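Local coordinates for protein 2-keto acid:ferredoxin oxidoreductase subunit alpha (Pyrococcus furiosus, PDB 1YD7) that is probably the alpha subunit of a heterotetrameric enzyme that oxidises 2-oxoglutarate with coenzyme A to succinyl-CoA and carbon dioxide, passing the electrons to ferredoxin, at residues H150-S158 against L173-L184. Numbering follows the deposited sequence.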
ATOM      1  N   HIS A 150      15.140  -1.628 -15.041  1.00 66.73           N
ATOM      2  CA  HIS A 150      13.722  -2.021 -15.057  1.00 61.80           C
ATOM      3  C   HIS A 150      12.857  -0.986 -15.753  1.00 57.79           C
ATOM      4  O   HIS A 150      13.318   0.116 -16.050  1.00 56.75           O
ATOM      5  CB  HIS A 150      13.205  -2.211 -13.632  1.00 60.60           C
ATOM      6  CG  HIS A 150      13.194  -0.950 -12.821  1.00 59.80           C
ATOM      7  ND1 HIS A 150      12.114  -0.096 -12.786  1.00 57.89           N
ATOM      8  CD2 HIS A 150      14.135  -0.399 -12.017  1.00 58.53           C
ATOM      9  CE1 HIS A 150      12.386   0.923 -11.990  1.00 57.44           C
ATOM     10  NE2 HIS A 150      13.607   0.761 -11.510  1.00 57.05           N
ATOM     11  N   SER A 151      11.603  -1.350 -16.007  1.00 53.66           N
ATOM     12  CA  SER A 151      10.603  -0.404 -16.513  1.00 52.52           C
ATOM     13  C   SER A 151       9.310  -0.570 -15.722  1.00 47.28           C
ATOM     14  O   SER A 151       8.239  -0.839 -16.269  1.00 48.45           O
ATOM     15  CB  SER A 151      10.383  -0.567 -18.031  1.00 52.92           C
ATOM     16  OG  SER A 151      11.504  -0.064 -18.753  1.00 55.35           O
ATOM     17  N   LEU A 152       9.448  -0.407 -14.417  1.00 42.39           N
ATOM     18  CA  LEU A 152       8.329  -0.323 -13.501  1.00 38.89           C
ATOM     19  C   LEU A 152       8.061   1.128 -13.143  1.00 34.87           C
ATOM     20  O   LEU A 152       8.970   1.971 -13.142  1.00 32.98           O
ATOM     21  CB  LEU A 152       8.626  -1.123 -12.234  1.00 41.21           C
ATOM     22  CG  LEU A 152       8.830  -2.624 -12.464  1.00 42.97           C
ATOM     23  CD1 LEU A 152       9.584  -3.256 -11.330  1.00 44.66           C
ATOM     24  CD2 LEU A 152       7.476  -3.315 -12.669  1.00 46.52           C
ATOM     25  N   ILE A 153       6.793   1.409 -12.868  1.00 31.73           N
ATOM     26  CA  ILE A 153       6.392   2.664 -12.286  1.00 34.01           C
ATOM     27  C   ILE A 153       6.756   2.590 -10.784  1.00 36.83           C
ATOM     28  O   ILE A 153       6.422   1.618 -10.106  1.00 33.29           O
ATOM     29  CB  ILE A 153       4.893   2.926 -12.459  1.00 32.40           C
ATOM     30  CG1 ILE A 153       4.500   2.936 -13.950  1.00 31.43           C
ATOM     31  CG2 ILE A 153       4.519   4.216 -11.780  1.00 32.87           C
ATOM     32  CD1 ILE A 153       2.973   2.889 -14.213  1.00 30.43           C
ATOM     33  N   VAL A 154       7.470   3.607 -10.302  1.00 37.74           N
ATOM     34  CA  VAL A 154       7.979   3.651  -8.932  1.00 37.84           C
ATOM     35  C   VAL A 154       7.772   5.035  -8.346  1.00 38.44           C
ATOM     36  O   VAL A 154       8.141   6.011  -8.967  1.00 42.05           O
ATOM     37  CB  VAL A 154       9.475   3.318  -8.881  1.00 38.14           C
ATOM     38  CG1 VAL A 154       9.979   3.291  -7.411  1.00 40.47           C
ATOM     39  CG2 VAL A 154       9.744   1.987  -9.542  1.00 35.30           C
ATOM     40  N   LEU A 155       7.161   5.115  -7.165  1.00 39.14           N
ATOM     41  CA  LEU A 155       7.031   6.363  -6.415  1.00 34.86           C
ATOM     42  C   LEU A 155       7.817   6.208  -5.109  1.00 36.66           C
ATOM     43  O   LEU A 155       7.723   5.172  -4.419  1.00 30.61           O
ATOM     44  CB  LEU A 155       5.572   6.671  -6.084  1.00 37.42           C
ATOM     45  CG  LEU A 155       4.575   6.936  -7.225  1.00 39.88           C
ATOM     46  CD1 LEU A 155       4.074   5.646  -7.778  1.00 40.20           C
ATOM     47  CD2 LEU A 155       3.389   7.766  -6.752  1.00 40.06           C
ATOM     48  N   SER A 156       8.569   7.254  -4.768  1.00 36.14           N
ATOM     49  CA  SER A 156       9.483   7.271  -3.612  1.00 38.61           C
ATOM     50  C   SER A 156       9.200   8.480  -2.723  1.00 36.94           C
ATOM     51  O   SER A 156       9.778   9.537  -2.963  1.00 32.31           O
ATOM     52  CB  SER A 156      10.922   7.375  -4.095  1.00 39.60           C
ATOM     53  OG  SER A 156      11.427   6.110  -4.445  1.00 44.53           O
ATOM     54  N   PRO A 157       8.303   8.332  -1.717  1.00 34.53           N
ATOM     55  CA  PRO A 157       7.987   9.460  -0.840  1.00 35.08           C
ATOM     56  C   PRO A 157       9.149   9.781   0.124  1.00 34.32           C
ATOM     57  O   PRO A 157       9.884   8.886   0.542  1.00 31.44           O
ATOM     58  CB  PRO A 157       6.756   8.981  -0.082  1.00 32.55           C
ATOM     59  CG  PRO A 157       6.879   7.497  -0.048  1.00 32.57           C
ATOM     60  CD  PRO A 157       7.564   7.111  -1.330  1.00 33.86           C
ATOM     61  N   SER A 158       9.316  11.064   0.425  1.00 38.05           N
ATOM     62  CA  SER A 158      10.384  11.537   1.336  1.00 39.75           C
ATOM     63  C   SER A 158       9.817  12.205   2.584  1.00 38.83           C
ATOM     64  O   SER A 158      10.537  12.420   3.539  1.00 41.54           O
ATOM     65  CB  SER A 158      11.307  12.510   0.593  1.00 39.44           C
ATOM     66  OG  SER A 158      10.570  13.657   0.216  1.00 40.49           O
ATOM     67  N   LEU A 173      -2.512   4.749 -10.392  1.00 29.75           N
ATOM     68  CA  LEU A 173      -1.685   4.344 -11.548  1.00 29.53           C
ATOM     69  C   LEU A 173      -1.814   2.859 -11.863  1.00 28.85           C
ATOM     70  O   LEU A 173      -1.747   2.494 -13.029  1.00 25.14           O
ATOM     71  CB  LEU A 173      -0.179   4.685 -11.361  1.00 26.95           C
ATOM     72  CG  LEU A 173       0.151   6.195 -11.247  1.00 32.13           C
ATOM     73  CD1 LEU A 173       1.581   6.416 -10.704  1.00 32.92           C
ATOM     74  CD2 LEU A 173      -0.059   6.948 -12.574  1.00 32.42           C
ATOM     75  N   SER A 174      -1.893   1.999 -10.842  1.00 25.89           N
ATOM     76  CA  SER A 174      -1.938   0.554 -11.099  1.00 28.94           C
ATOM     77  C   SER A 174      -3.295   0.224 -11.755  1.00 25.01           C
ATOM     78  O   SER A 174      -3.351  -0.559 -12.655  1.00 28.25           O
ATOM     79  CB  SER A 174      -1.696  -0.308  -9.843  1.00 24.82           C
ATOM     80  OG  SER A 174      -2.753  -0.196  -8.927  1.00 26.99           O
ATOM     81  N   GLU A 175      -4.353   0.866 -11.316  1.00 26.64           N
ATOM     82  CA  GLU A 175      -5.649   0.727 -11.968  1.00 29.61           C
ATOM     83  C   GLU A 175      -5.699   1.323 -13.391  1.00 32.10           C
ATOM     84  O   GLU A 175      -6.114   0.626 -14.323  1.00 34.98           O
ATOM     85  CB  GLU A 175      -6.741   1.331 -11.114  1.00 27.75           C
ATOM     86  CG  GLU A 175      -6.861   0.716  -9.723  1.00 30.52           C
ATOM     87  CD  GLU A 175      -7.465  -0.671  -9.726  1.00 31.91           C
ATOM     88  OE1 GLU A 175      -8.407  -0.862 -10.485  1.00 35.31           O
ATOM     89  OE2 GLU A 175      -6.995  -1.567  -8.988  1.00 31.12           O
ATOM     90  N   LYS A 176      -5.275   2.582 -13.554  1.00 34.85           N
ATOM     91  CA  LYS A 176      -5.160   3.245 -14.873  1.00 33.87           C
ATOM     92  C   LYS A 176      -4.357   2.443 -15.895  1.00 33.90           C
ATOM     93  O   LYS A 176      -4.787   2.295 -17.040  1.00 33.12           O
ATOM     94  CB  LYS A 176      -4.548   4.671 -14.784  1.00 36.25           C
ATOM     95  CG  LYS A 176      -4.989   5.595 -15.977  1.00 40.19           C
ATOM     96  CD  LYS A 176      -3.982   6.741 -16.336  1.00 43.80           C
ATOM     97  CE  LYS A 176      -4.403   8.187 -15.893  1.00 46.12           C
ATOM     98  NZ  LYS A 176      -3.338   9.213 -16.150  1.00 42.73           N
ATOM     99  N   TYR A 177      -3.192   1.931 -15.517  1.00 26.79           N
ATOM    100  CA  TYR A 177      -2.359   1.266 -16.499  1.00 31.21           C
ATOM    101  C   TYR A 177      -2.359  -0.244 -16.375  1.00 32.68           C
ATOM    102  O   TYR A 177      -1.622  -0.901 -17.093  1.00 35.59           O
ATOM    103  CB  TYR A 177      -0.936   1.823 -16.429  1.00 32.78           C
ATOM    104  CG  TYR A 177      -0.879   3.299 -16.782  1.00 31.03           C
ATOM    105  CD1 TYR A 177      -1.125   3.725 -18.088  1.00 30.97           C
ATOM    106  CD2 TYR A 177      -0.579   4.269 -15.807  1.00 30.94           C
ATOM    107  CE1 TYR A 177      -1.086   5.110 -18.428  1.00 32.05           C
ATOM    108  CE2 TYR A 177      -0.526   5.638 -16.127  1.00 29.14           C
ATOM    109  CZ  TYR A 177      -0.779   6.041 -17.448  1.00 31.76           C
ATOM    110  OH  TYR A 177      -0.728   7.359 -17.786  1.00 33.64           O
ATOM    111  N   ARG A 178      -3.204  -0.776 -15.479  1.00 35.71           N
ATOM    112  CA  ARG A 178      -3.358  -2.221 -15.220  1.00 35.29           C
ATOM    113  C   ARG A 178      -2.028  -2.899 -15.012  1.00 32.56           C
ATOM    114  O   ARG A 178      -1.642  -3.821 -15.730  1.00 27.90           O
ATOM    115  CB  ARG A 178      -4.185  -2.901 -16.323  1.00 37.83           C
ATOM    116  CG  ARG A 178      -5.649  -2.448 -16.310  1.00 39.93           C
ATOM    117  CD  ARG A 178      -6.425  -2.939 -17.534  1.00 42.29           C
ATOM    118  N   THR A 179      -1.336  -2.478 -13.967  1.00 32.91           N
ATOM    119  CA  THR A 179       0.058  -2.843 -13.855  1.00 28.05           C
ATOM    120  C   THR A 179       0.538  -2.741 -12.403  1.00 25.81           C
ATOM    121  O   THR A 179      -0.064  -2.040 -11.603  1.00 25.04           O
ATOM    122  CB  THR A 179       0.869  -1.945 -14.825  1.00 24.02           C
ATOM    123  OG1 THR A 179       2.129  -2.549 -15.105  1.00 26.90           O
ATOM    124  CG2 THR A 179       1.085  -0.542 -14.239  1.00 24.14           C
ATOM    125  N   PRO A 180       1.612  -3.455 -12.059  1.00 27.44           N
ATOM    126  CA  PRO A 180       2.215  -3.266 -10.740  1.00 28.79           C
ATOM    127  C   PRO A 180       2.819  -1.854 -10.563  1.00 30.65           C
ATOM    128  O   PRO A 180       3.462  -1.336 -11.487  1.00 32.36           O
ATOM    129  CB  PRO A 180       3.321  -4.309 -10.693  1.00 28.60           C
ATOM    130  CG  PRO A 180       3.143  -5.196 -11.888  1.00 29.71           C
ATOM    131  CD  PRO A 180       2.310  -4.472 -12.866  1.00 30.08           C
ATOM    132  N   VAL A 181       2.563  -1.226  -9.415  1.00 30.54           N
ATOM    133  CA  VAL A 181       3.232   0.024  -9.039  1.00 31.02           C
ATOM    134  C   VAL A 181       3.961  -0.141  -7.702  1.00 33.34           C
ATOM    135  O   VAL A 181       3.426  -0.703  -6.746  1.00 27.56           O
ATOM    136  CB  VAL A 181       2.260   1.198  -9.021  1.00 29.22           C
ATOM    137  CG1 VAL A 181       2.976   2.513  -8.676  1.00 29.48           C
ATOM    138  CG2 VAL A 181       1.583   1.330 -10.367  1.00 29.84           C
ATOM    139  N   ILE A 182       5.211   0.318  -7.670  1.00 35.07           N
ATOM    140  CA  ILE A 182       6.084   0.163  -6.523  1.00 35.05           C
ATOM    141  C   ILE A 182       6.077   1.443  -5.702  1.00 33.91           C
ATOM    142  O   ILE A 182       6.375   2.503  -6.225  1.00 31.58           O
ATOM    143  CB  ILE A 182       7.536  -0.143  -6.968  1.00 36.33           C
ATOM    144  CG1 ILE A 182       7.545  -1.259  -8.002  1.00 37.82           C
ATOM    145  CG2 ILE A 182       8.455  -0.505  -5.754  1.00 34.14           C
ATOM    146  CD1 ILE A 182       6.967  -2.527  -7.533  1.00 37.75           C
ATOM    147  N   LEU A 183       5.706   1.343  -4.424  1.00 37.82           N
ATOM    148  CA  LEU A 183       5.902   2.455  -3.473  1.00 37.21           C
ATOM    149  C   LEU A 183       7.179   2.113  -2.705  1.00 35.24           C
ATOM    150  O   LEU A 183       7.218   1.143  -1.971  1.00 33.02           O
ATOM    151  CB  LEU A 183       4.711   2.668  -2.536  1.00 37.70           C
ATOM    152  CG  LEU A 183       4.758   3.987  -1.744  1.00 39.08           C
ATOM    153  CD1 LEU A 183       4.198   5.166  -2.519  1.00 36.86           C
ATOM    154  CD2 LEU A 183       4.000   3.830  -0.442  1.00 41.96           C
ATOM    155  N   LEU A 184       8.236   2.869  -2.978  1.00 37.04           N
ATOM    156  CA  LEU A 184       9.557   2.600  -2.448  1.00 40.40           C
ATOM    157  C   LEU A 184       9.766   3.544  -1.265  1.00 41.72           C
ATOM    158  O   LEU A 184       9.798   4.759  -1.445  1.00 39.97           O
ATOM    159  CB  LEU A 184      10.609   2.823  -3.530  1.00 41.15           C
ATOM    160  CG  LEU A 184      12.081   2.692  -3.122  1.00 44.71           C
ATOM    161  CD1 LEU A 184      12.378   1.329  -2.522  1.00 48.89           C
ATOM    162  CD2 LEU A 184      12.980   2.950  -4.320  1.00 45.31           C
TER
HETATM  163  O   HOH W   1       5.015  -0.649 -13.645  1.00 25.61           O
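Leu155 and Val181 meet methyl to methyl, CD1 of the leucine lying 3.4 Å from CG1 of the valine, tighter than a usual van der Waals contact. Leu173 brings its own CD1 down from the helix onto this pair, 3.9 Å from Leu155 CD1, and the same methyl reaches Ile153 CG2. Ile153 splits its two branches between neighbours. CG2, anti to the backbone N (chi1 of CG1 -59°), faces Leu173 and Val181, whereas CD1, at the tip of the extended branch, stops 3.9 Å from Thr179 CG2 and close to Tyr177 CD2. With only a beta carbon at this position, as in an alanine, Leu173 CD1 would probably lose one of its two methyl neighbours and a gap would open beside Thr179 and Tyr177.

Ile153, Leu155 and Val181 lie on the face of the sheet that the helix packs against, and illustrate how a beta-alpha-beta crossover is built: strand 153-155, helix 160-177, then strand 180-185 returning parallel to the first, with the connecting helix covering one face of both. Strand 153-155 is the outermost on this side of the chain's parallel sheet, in a domain assigned to the thiamine diphosphate-binding family; strand 116-121 flanks 180-185 on its other side, and Phe166 of the helix also packs on Leu155. On the opposite face Val154 sets CG2 4.0 Å from Ile182 CB and CG1 against Leu184 CB.

Three backbone bonds stitch the strands: Ile182 N to Ile153 O, Leu155 N to Ile182 O, and Leu184 N to Leu155 O at 2.8 Å. Donor and acceptor alternate between the strands, the ladder of a parallel pair. Beyond the last bond, Ser156 CA makes a CA-H...O contact with Leu184 O. At the other end a water accepts from Ile153 N at 2.8 Å while donating to Pro180 O at 2.7 Å.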